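Local structure of cyclin-dependent kinase inhibitor 3 (Homo sapiens, 1FPZ) at residues A[160-164]-A[165-169]. The protein removes phosphate from phosphotyrosine, phosphoserine and phosphothreonine in proteins, and dephosphorylates the cell-cycle kinase CDK2 in a cyclin-dependent manner. The protein carries 1 engineered substitution. Numbering follows the deposited sequence.
Sequences DTISP and EQAID
The side chain of I162 lies over the start of Q166, its CG1 3.5 Å from Q166 CB, the two side chains running obliquely across one another. Because CG1 stands opposite the backbone N (chi1 -168°) and the chain stays extended, CD1 of I162 carries on to the methyl of A167, 4.1 Å from its CB. L156 of helix 146-158 touches both I162 and A167, so this apolar patch seats the incoming turn against the preceding helix. Next to it S163 takes the N-cap position of helix 164-175, with P164 as first residue of the helix. OG of S163, turned back between its own N and carbonyl carbon (chi1 66°), accepts the amide N-H of Q166 at 2.8 Å along a bent path (144° at the hydrogen). The aliphatic part of Q166 closes over the same oxygen, with CG 3.0 Å from S163 OG. Replacing S163 by alanine removes OG and would probably leave the Q166 amide without its capping acceptor and the first turn more prone to fray. S163 O opens the helical hydrogen bonding, accepting A167 N at 2.9 Å. P164, whose ring nitrogen has no hydrogen to give, suits this first turn. I168 packs on Y186 and L189 of helix 183-189, and H190 touches both P164 and I168. On the preceding loop, the carbonyl of I162 accepts a hydrogen bond from R193, tying the turn to helix 192-197.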
ATOM      1  N   ASP A 160      14.701  13.729   0.871  1.00 55.21           N
ATOM      2  CA  ASP A 160      14.870  14.538   2.051  1.00 58.68           C
ATOM      3  C   ASP A 160      14.454  15.971   1.769  1.00 59.55           C
ATOM      4  O   ASP A 160      14.519  16.835   2.643  1.00 59.74           O
ATOM      5  CB  ASP A 160      16.322  14.426   2.509  1.00 61.61           C
ATOM      6  CG  ASP A 160      16.698  12.984   2.857  1.00 64.34           C
ATOM      7  OD1 ASP A 160      17.891  12.615   2.708  1.00 65.51           O
ATOM      8  OD2 ASP A 160      15.790  12.221   3.283  1.00 64.46           O
ATOM      9  N   THR A 161      13.969  16.202   0.553  1.00 60.31           N
ATOM     10  CA  THR A 161      13.556  17.536   0.141  1.00 60.44           C
ATOM     11  C   THR A 161      12.038  17.725   0.067  1.00 61.21           C
ATOM     12  O   THR A 161      11.540  18.851   0.168  1.00 61.45           O
ATOM     13  CB  THR A 161      14.163  17.878  -1.237  1.00 59.87           C
ATOM     14  OG1 THR A 161      13.435  17.194  -2.262  1.00 58.26           O
ATOM     15  CG2 THR A 161      15.619  17.425  -1.305  1.00 58.27           C
ATOM     16  N   ILE A 162      11.305  16.632  -0.110  1.00 62.07           N
ATOM     17  CA  ILE A 162       9.856  16.719  -0.222  1.00 63.43           C
ATOM     18  C   ILE A 162       9.195  16.896   1.144  1.00 64.15           C
ATOM     19  O   ILE A 162       9.587  16.262   2.129  1.00 64.84           O
ATOM     20  CB  ILE A 162       9.279  15.465  -0.924  1.00 63.04           C
ATOM     21  CG1 ILE A 162       7.817  15.702  -1.295  1.00 62.56           C
ATOM     22  CG2 ILE A 162       9.392  14.256  -0.012  1.00 62.74           C
ATOM     23  CD1 ILE A 162       7.234  14.605  -2.175  1.00 62.31           C
ATOM     24  N   SER A 163       8.190  17.762   1.187  1.00 64.32           N
ATOM     25  CA  SER A 163       7.463  18.051   2.415  1.00 63.82           C
ATOM     26  C   SER A 163       6.317  17.074   2.622  1.00 63.92           C
ATOM     27  O   SER A 163       5.832  16.460   1.675  1.00 63.31           O
ATOM     28  CB  SER A 163       6.887  19.461   2.349  1.00 62.97           C
ATOM     29  OG  SER A 163       5.900  19.533   1.336  1.00 61.84           O
ATOM     30  N   PRO A 164       5.858  16.934   3.871  1.00 64.04           N
ATOM     31  CA  PRO A 164       4.755  16.021   4.163  1.00 63.50           C
ATOM     32  C   PRO A 164       3.564  16.491   3.351  1.00 62.63           C
ATOM     33  O   PRO A 164       2.815  15.700   2.780  1.00 63.40           O
ATOM     34  CB  PRO A 164       4.540  16.218   5.664  1.00 64.18           C
ATOM     35  CG  PRO A 164       5.900  16.664   6.163  1.00 64.13           C
ATOM     36  CD  PRO A 164       6.303  17.632   5.090  1.00 64.78           C
ATOM     37  N   GLU A 165       3.407  17.805   3.292  1.00 61.06           N
ATOM     38  CA  GLU A 165       2.310  18.391   2.551  1.00 58.50           C
ATOM     39  C   GLU A 165       2.405  18.054   1.077  1.00 56.51           C
ATOM     40  O   GLU A 165       1.389  17.797   0.431  1.00 57.11           O
ATOM     41  CB  GLU A 165       2.287  19.900   2.767  1.00 59.16           C
ATOM     42  CG  GLU A 165       1.954  20.261   4.206  1.00 59.00           C
ATOM     43  CD  GLU A 165       0.596  19.724   4.636  1.00 57.98           C
ATOM     44  OE1 GLU A 165       0.300  19.783   5.843  1.00 58.60           O
ATOM     45  OE2 GLU A 165      -0.178  19.255   3.775  1.00 56.58           O
ATOM     46  N   GLN A 166       3.621  18.047   0.543  1.00 54.18           N
ATOM     47  CA  GLN A 166       3.822  17.715  -0.863  1.00 52.33           C
ATOM     48  C   GLN A 166       3.557  16.238  -1.160  1.00 50.98           C
ATOM     49  O   GLN A 166       2.966  15.892  -2.187  1.00 49.58           O
ATOM     50  CB  GLN A 166       5.245  18.064  -1.298  1.00 52.20           C
ATOM     51  CG  GLN A 166       5.449  19.541  -1.580  1.00 51.96           C
ATOM     52  CD  GLN A 166       6.713  19.809  -2.343  1.00 51.82           C
ATOM     53  OE1 GLN A 166       7.808  19.531  -1.865  1.00 52.26           O
ATOM     54  NE2 GLN A 166       6.570  20.351  -3.551  1.00 52.18           N
ATOM     55  N   ALA A 167       3.987  15.365  -0.254  1.00 49.31           N
ATOM     56  CA  ALA A 167       3.793  13.932  -0.448  1.00 46.59           C
ATOM     57  C   ALA A 167       2.327  13.620  -0.385  1.00 44.62           C
ATOM     58  O   ALA A 167       1.831  12.739  -1.076  1.00 44.76           O
ATOM     59  CB  ALA A 167       4.534  13.148   0.611  1.00 46.21           C
ATOM     60  N   ILE A 168       1.630  14.354   0.458  1.00 43.70           N
ATOM     61  CA  ILE A 168       0.210  14.162   0.601  1.00 42.44           C
ATOM     62  C   ILE A 168      -0.446  14.614  -0.701  1.00 40.98           C
ATOM     63  O   ILE A 168      -1.303  13.923  -1.244  1.00 40.70           O
ATOM     64  CB  ILE A 168      -0.277  14.939   1.850  1.00 43.12           C
ATOM     65  CG1 ILE A 168       0.462  14.385   3.082  1.00 42.52           C
ATOM     66  CG2 ILE A 168      -1.777  14.798   2.029  1.00 42.05           C
ATOM     67  CD1 ILE A 168       0.415  15.265   4.296  1.00 41.70           C
ATOM     68  N   ASP A 169       0.002  15.745  -1.237  1.00 40.66           N
ATOM     69  CA  ASP A 169      -0.555  16.263  -2.485  1.00 40.25           C
ATOM     70  C   ASP A 169      -0.394  15.261  -3.629  1.00 39.47           C
ATOM     71  O   ASP A 169      -1.307  15.047  -4.425  1.00 38.40           O
ATOM     72  CB  ASP A 169       0.127  17.585  -2.856  1.00 41.14           C
ATOM     73  CG  ASP A 169      -0.072  18.670  -1.799  1.00 41.87           C
ATOM     74  OD1 ASP A 169      -1.136  18.660  -1.141  1.00 41.31           O
ATOM     75  OD2 ASP A 169       0.820  19.543  -1.638  1.00 39.37           O
TER